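Long-range contacts in probable chitinase A (PDB 4TX8), which probably cleaves chitin internally as a family 18 glycoside hydrolase, and carries a carbohydrate-binding module of family 5/12: residues A[345-350]-A[389-394]; A[106-111]-A[132-137]. All blocks are in the same frame, centred on the assembly; numbering follows the deposited sequence.

Contact 1 (A[345-350]-A[389-394])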
loop_
_atom_site.group_PDB
_atom_site.type_symbol
_atom_site.label_atom_id
_atom_site.label_comp_id
_atom_site.label_asym_id
_atom_site.label_seq_id
_atom_site.Cartn_x
_atom_site.Cartn_y
_atom_site.Cartn_z
ATOM N N VAL A 345 6.847 -8.618 6.862
ATOM C CA VAL A 345 5.394 -8.620 6.953
ATOM C C VAL A 345 4.841 -7.312 7.515
ATOM O O VAL A 345 5.317 -6.797 8.529
ATOM C CB VAL A 345 4.895 -9.798 7.821
ATOM C CG1 VAL A 345 3.373 -9.829 7.865
ATOM C CG2 VAL A 345 5.437 -11.121 7.285
ATOM N N ALA A 346 3.835 -6.781 6.830
ATOM C CA ALA A 346 3.097 -5.614 7.284
ATOM C C ALA A 346 1.623 -5.852 6.976
ATOM O O ALA A 346 1.290 -6.817 6.288
ATOM C CB ALA A 346 3.608 -4.352 6.603
ATOM N N PHE A 347 0.733 -5.004 7.481
ATOM C CA PHE A 347 -0.672 -5.149 7.109
ATOM C C PHE A 347 -1.216 -3.908 6.401
ATOM O O PHE A 347 -0.878 -2.775 6.748
ATOM C CB PHE A 347 -1.537 -5.509 8.328
ATOM C CG PHE A 347 -1.416 -4.565 9.499
ATOM C CD1 PHE A 347 -2.103 -3.359 9.518
ATOM C CD2 PHE A 347 -0.673 -4.921 10.615
ATOM C CE1 PHE A 347 -2.018 -2.507 10.608
ATOM C CE2 PHE A 347 -0.583 -4.075 11.711
ATOM C CZ PHE A 347 -1.256 -2.866 11.707
ATOM N N GLY A 348 -2.050 -4.144 5.390
ATOM C CA GLY A 348 -2.633 -3.079 4.593
ATOM C C GLY A 348 -4.077 -2.776 4.948
ATOM O O GLY A 348 -4.914 -3.677 5.041
ATOM N N VAL A 349 -4.367 -1.492 5.134
ATOM C CA VAL A 349 -5.688 -1.031 5.549
ATOM C C VAL A 349 -6.099 0.193 4.722
ATOM O O VAL A 349 -5.256 0.813 4.082
ATOM C CB VAL A 349 -5.702 -0.670 7.050
ATOM C CG1 VAL A 349 -5.481 -1.915 7.911
ATOM C CG2 VAL A 349 -4.634 0.375 7.342
ATOM N N PRO A 350 -7.397 0.536 4.713
ATOM C CA PRO A 350 -7.813 1.793 4.074
ATOM C C PRO A 350 -7.404 2.992 4.924
ATOM O O PRO A 350 -7.401 2.872 6.146
ATOM C CB PRO A 350 -9.341 1.670 4.002
ATOM C CG PRO A 350 -9.620 0.203 4.169
ATOM C CD PRO A 350 -8.553 -0.297 5.086
ATOM N N PRO A 389 9.434 -7.997 17.645
ATOM C CA PRO A 389 9.964 -6.632 17.739
ATOM C C PRO A 389 10.351 -6.037 16.383
ATOM O O PRO A 389 10.444 -4.815 16.269
ATOM C CB PRO A 389 11.198 -6.793 18.642
ATOM C CG PRO A 389 11.534 -8.252 18.601
ATOM C CD PRO A 389 10.233 -8.963 18.419
ATOM N N ALA A 390 10.552 -6.879 15.372
ATOM C CA ALA A 390 10.951 -6.393 14.055
ATOM C C ALA A 390 9.814 -6.411 13.028
ATOM O O ALA A 390 10.072 -6.331 11.828
ATOM C CB ALA A 390 12.131 -7.204 13.534
ATOM N N PHE A 391 8.568 -6.517 13.490
ATOM C CA PHE A 391 7.415 -6.439 12.590
ATOM C C PHE A 391 7.498 -5.154 11.767
ATOM O O PHE A 391 7.709 -4.077 12.321
ATOM C CB PHE A 391 6.100 -6.494 13.375
ATOM C CG PHE A 391 4.878 -6.542 12.502
ATOM C CD1 PHE A 391 4.479 -7.730 11.910
ATOM C CD2 PHE A 391 4.132 -5.397 12.264
ATOM C CE1 PHE A 391 3.358 -7.776 11.097
ATOM C CE2 PHE A 391 3.007 -5.436 11.453
ATOM C CZ PHE A 391 2.621 -6.627 10.870
ATOM N N ARG A 392 7.349 -5.273 10.449
ATOM C CA ARG A 392 7.685 -4.174 9.541
ATOM C C ARG A 392 6.736 -2.976 9.643
ATOM O O ARG A 392 7.186 -1.832 9.613
ATOM C CB ARG A 392 7.733 -4.670 8.094
ATOM C CG ARG A 392 8.204 -3.612 7.096
ATOM C CD ARG A 392 9.621 -3.116 7.409
ATOM N NE ARG A 392 10.640 -4.118 7.101
ATOM C CZ ARG A 392 11.945 -3.868 7.029
ATOM N NH1 ARG A 392 12.403 -2.641 7.244
ATOM N NH2 ARG A 392 12.796 -4.844 6.740
ATOM N N GLY A 393 5.433 -3.221 9.752
ATOM C CA GLY A 393 4.515 -2.124 10.008
ATOM C C GLY A 393 3.192 -2.082 9.263
ATOM O O GLY A 393 2.430 -3.053 9.257
ATOM N N VAL A 394 2.916 -0.935 8.644
ATOM C CA VAL A 394 1.590 -0.627 8.115
ATOM C C VAL A 394 1.631 -0.099 6.679
ATOM O O VAL A 394 2.455 0.755 6.344
ATOM C CB VAL A 394 0.875 0.420 9.007
ATOM C CG1 VAL A 394 -0.513 0.752 8.465
ATOM C CG2 VAL A 394 0.782 -0.069 10.450
#

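Contact 2 (A[106-111]-A[132-137])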
loop_
_atom_site.group_PDB
_atom_site.type_symbol
_atom_site.label_atom_id
_atom_site.label_comp_id
_atom_site.label_asym_id
_atom_site.label_seq_id
_atom_site.Cartn_x
_atom_site.Cartn_y
_atom_site.Cartn_z
ATOM N N LYS A 106 12.687 0.399 9.884
ATOM C CA LYS A 106 12.409 -0.812 10.654
ATOM C C LYS A 106 10.915 -0.959 10.913
ATOM O O LYS A 106 10.341 -2.027 10.712
ATOM C CB LYS A 106 13.176 -0.795 11.980
ATOM C CG LYS A 106 12.997 -2.057 12.813
ATOM C CD LYS A 106 13.702 -1.944 14.158
ATOM C CE LYS A 106 13.560 -3.226 14.969
ATOM N NZ LYS A 106 14.116 -3.085 16.347
ATOM N N HIS A 107 10.293 0.128 11.351
ATOM C CA HIS A 107 8.848 0.169 11.499
ATOM C C HIS A 107 8.302 1.200 10.525
ATOM O O HIS A 107 8.303 2.400 10.800
ATOM C CB HIS A 107 8.463 0.482 12.942
ATOM C CG HIS A 107 9.041 -0.481 13.930
ATOM N ND1 HIS A 107 9.771 -0.078 15.027
ATOM C CD2 HIS A 107 9.016 -1.835 13.973
ATOM C CE1 HIS A 107 10.164 -1.140 15.707
ATOM N NE2 HIS A 107 9.718 -2.219 15.089
ATOM N N ALA A 108 7.847 0.715 9.376
ATOM C CA ALA A 108 7.576 1.575 8.234
ATOM C C ALA A 108 6.101 1.903 8.057
ATOM O O ALA A 108 5.227 1.084 8.349
ATOM C CB ALA A 108 8.116 0.925 6.964
ATOM N N LEU A 109 5.841 3.118 7.585
ATOM C CA LEU A 109 4.531 3.492 7.074
ATOM C C LEU A 109 4.632 3.506 5.554
ATOM O O LEU A 109 5.371 4.310 4.981
ATOM C CB LEU A 109 4.088 4.861 7.601
ATOM C CG LEU A 109 2.592 5.167 7.782
ATOM C CD1 LEU A 109 2.308 6.642 7.524
ATOM C CD2 LEU A 109 1.677 4.285 6.937
ATOM N N VAL A 110 3.900 2.602 4.911
ATOM C CA VAL A 110 3.902 2.478 3.460
ATOM C C VAL A 110 2.608 3.054 2.900
ATOM O O VAL A 110 1.529 2.746 3.401
ATOM C CB VAL A 110 4.045 1.004 3.018
ATOM C CG1 VAL A 110 3.997 0.888 1.500
ATOM C CG2 VAL A 110 5.330 0.400 3.574
ATOM N N GLY A 111 2.713 3.890 1.871
ATOM C CA GLY A 111 1.533 4.480 1.266
ATOM C C GLY A 111 1.630 4.626 -0.240
ATOM O O GLY A 111 2.727 4.740 -0.795
ATOM N N ASP A 132 6.106 11.658 7.336
ATOM C CA ASP A 132 5.572 10.504 8.060
ATOM C C ASP A 132 5.586 9.225 7.221
ATOM O O ASP A 132 5.459 8.126 7.757
ATOM C CB ASP A 132 4.144 10.782 8.542
ATOM C CG ASP A 132 4.103 11.667 9.772
ATOM O OD1 ASP A 132 5.050 11.602 10.586
ATOM O OD2 ASP A 132 3.118 12.421 9.926
ATOM N N TRP A 133 5.730 9.369 5.908
ATOM C CA TRP A 133 5.765 8.213 5.017
ATOM C C TRP A 133 7.190 7.690 4.843
ATOM O O TRP A 133 8.108 8.461 4.580
ATOM C CB TRP A 133 5.159 8.572 3.658
ATOM C CG TRP A 133 3.748 9.063 3.763
ATOM C CD1 TRP A 133 3.328 10.363 3.771
ATOM C CD2 TRP A 133 2.569 8.260 3.892
ATOM N NE1 TRP A 133 1.957 10.418 3.889
ATOM C CE2 TRP A 133 1.468 9.140 3.966
ATOM C CE3 TRP A 133 2.334 6.881 3.948
ATOM C CZ2 TRP A 133 0.154 8.686 4.096
ATOM C CZ3 TRP A 133 1.028 6.431 4.077
ATOM C CH2 TRP A 133 -0.044 7.332 4.147
ATOM N N ASP A 134 7.368 6.380 4.992
ATOM C CA ASP A 134 8.691 5.767 4.890
ATOM C C ASP A 134 8.908 5.108 3.536
ATOM O O ASP A 134 10.031 5.045 3.039
ATOM C CB ASP A 134 8.890 4.738 6.000
ATOM C CG ASP A 134 8.817 5.357 7.377
ATOM O OD1 ASP A 134 9.615 6.277 7.652
ATOM O OD2 ASP A 134 7.952 4.935 8.177
ATOM N N VAL A 135 7.831 4.595 2.952
ATOM C CA VAL A 135 7.892 4.045 1.604
ATOM C C VAL A 135 6.789 4.671 0.768
ATOM O O VAL A 135 5.607 4.581 1.105
ATOM C CB VAL A 135 7.755 2.508 1.585
ATOM C CG1 VAL A 135 7.874 1.989 0.162
ATOM C CG2 VAL A 135 8.816 1.864 2.476
ATOM N N ILE A 136 7.189 5.329 -0.312
ATOM C CA ILE A 136 6.250 5.982 -1.211
ATOM C C ILE A 136 6.059 5.128 -2.458
ATOM O O ILE A 136 6.979 4.975 -3.260
ATOM C CB ILE A 136 6.739 7.386 -1.607
ATOM C CG1 ILE A 136 7.020 8.220 -0.353
ATOM C CG2 ILE A 136 5.722 8.071 -2.498
ATOM C CD1 ILE A 136 7.816 9.479 -0.619
ATOM N N VAL A 137 4.867 4.562 -2.612
ATOM C CA VAL A 137 4.602 3.657 -3.723
ATOM C C VAL A 137 3.843 4.353 -4.843
ATOM O O VAL A 137 2.668 4.684 -4.695
ATOM C CB VAL A 137 3.800 2.427 -3.274
ATOM C CG1 VAL A 137 3.709 1.426 -4.409
ATOM C CG2 VAL A 137 4.442 1.791 -2.051
#

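Contact 1 (A[345-350]-A[389-394])
Phe347 and Phe391 meet rim to rim on the helix-covered side of the GH18 TIM barrel, where strand 345-350 runs parallel to strand 393-397 and Phe391 sits in the loop leading into the latter. Their ring planes are inclined at 30°, and neither ring lies over the other. Phe347 CD2 is 3.7 Å from Phe391 CZ, at the edge of the Phe391 ring. Phe347 CG lies between the backbone N and the carbonyl carbon (chi1 55°), and from there the ring also reaches Val394, with CZ 3.7 Å from Val394 CG2. Val345 CG1 packs on Phe391 CE1.

Backbone oxygens sit against both rings. Val345 O lies 3.4 Å above the Phe391 plane, toward the rim. Gly393 O lies over one face of the Phe347 ring, further off.

Two backbone hydrogen bonds join the segments. Phe347 N donates to Gly393 O at 3.1 Å, with the donor tilted out of the carbonyl plane. Arg392 N reaches Val345 O at 3.2 Å, and this bond is bent, with an angle of 137° at the hydrogen. A CA-H...O contact runs from Val394 CA to Phe347 O. Gly393 has backbone angles at which a CB would be jammed against the carbonyl O of Arg392.

The guanidinium of Arg392 leads away to Asp343 O, Ala105 O and the ring of Phe104. Outside the strands, helix 363-375 covers Phe347, Phe391 and Val394, while helix 313-325 covers Val345 and Phe347. Ala346 faces the other way, toward Val288 and His290 of strand 288-292, the next strand of the barrel.

Contact 2 (A[106-111]-A[132-137])
Leu109 and Asp134 meet where two neighbouring parallel strands of the TIM barrel begin. Strand 108-111 runs beside strand 135-137 at 12°, with the segment axes 5.1 Å apart. Leu109 N donates to Asp134 OD2 at 2.8 Å. The carboxylate uses its anti lone pair, away from OD1. Asp134 CG stands beside the backbone N of Asp134 (chi1 -62°), which turns the carboxylate back to the start of the other strand. Leu109 O is gripped twice, by Asp134 N in its carbonyl plane and by Val135 N, which is tilted from it. Further along, Gly111 N donates to Val135 O and Val137 N to Gly111 O.

The side chains pack in two groups. Leu109 CD1 sits over the six-membered ring of Trp133, 3.8 Å from its centroid, in a CH-pi contact. Val110 lies alongside Val135, both pointing the same way. The backbone of Gly111 passes close to the indole, with its CA 3.5 Å from Trp133 CZ3.

Helices 399-404 and 410-417 hold the Trp133 side from outside. Asp132 is fixed by a salt bridge to Arg418. Val135 and Val137 touch Val178 of strand 176-182. The Val110 and Val137 branches meet at 3.7 Å, between Val110 CG1 and Val137 CG2.

Contacts 1 and 2 are both buried and belong to one barrel sheet. They join directly, because strand 393-397 of contact 1 lies beside strand 108-114 of contact 2. Probable hydrogen bonds run from Ala108 N to Arg392 O at 2.6 Å and from Val110 N to Val394 O. Contact 1 joins the last two barrel strands and contact 2 the first two; the pairing of 393-397 with 108-114 between them closes the barrel. Their chemistry differs. Contact 1 relies on two phenylalanine rings and has fewer backbone bonds. Contact 2 has more of them, plus a carboxylate that bonds a strand N-H. It also reaches partly exposed residues at its start, such as Asp132 and Asp134.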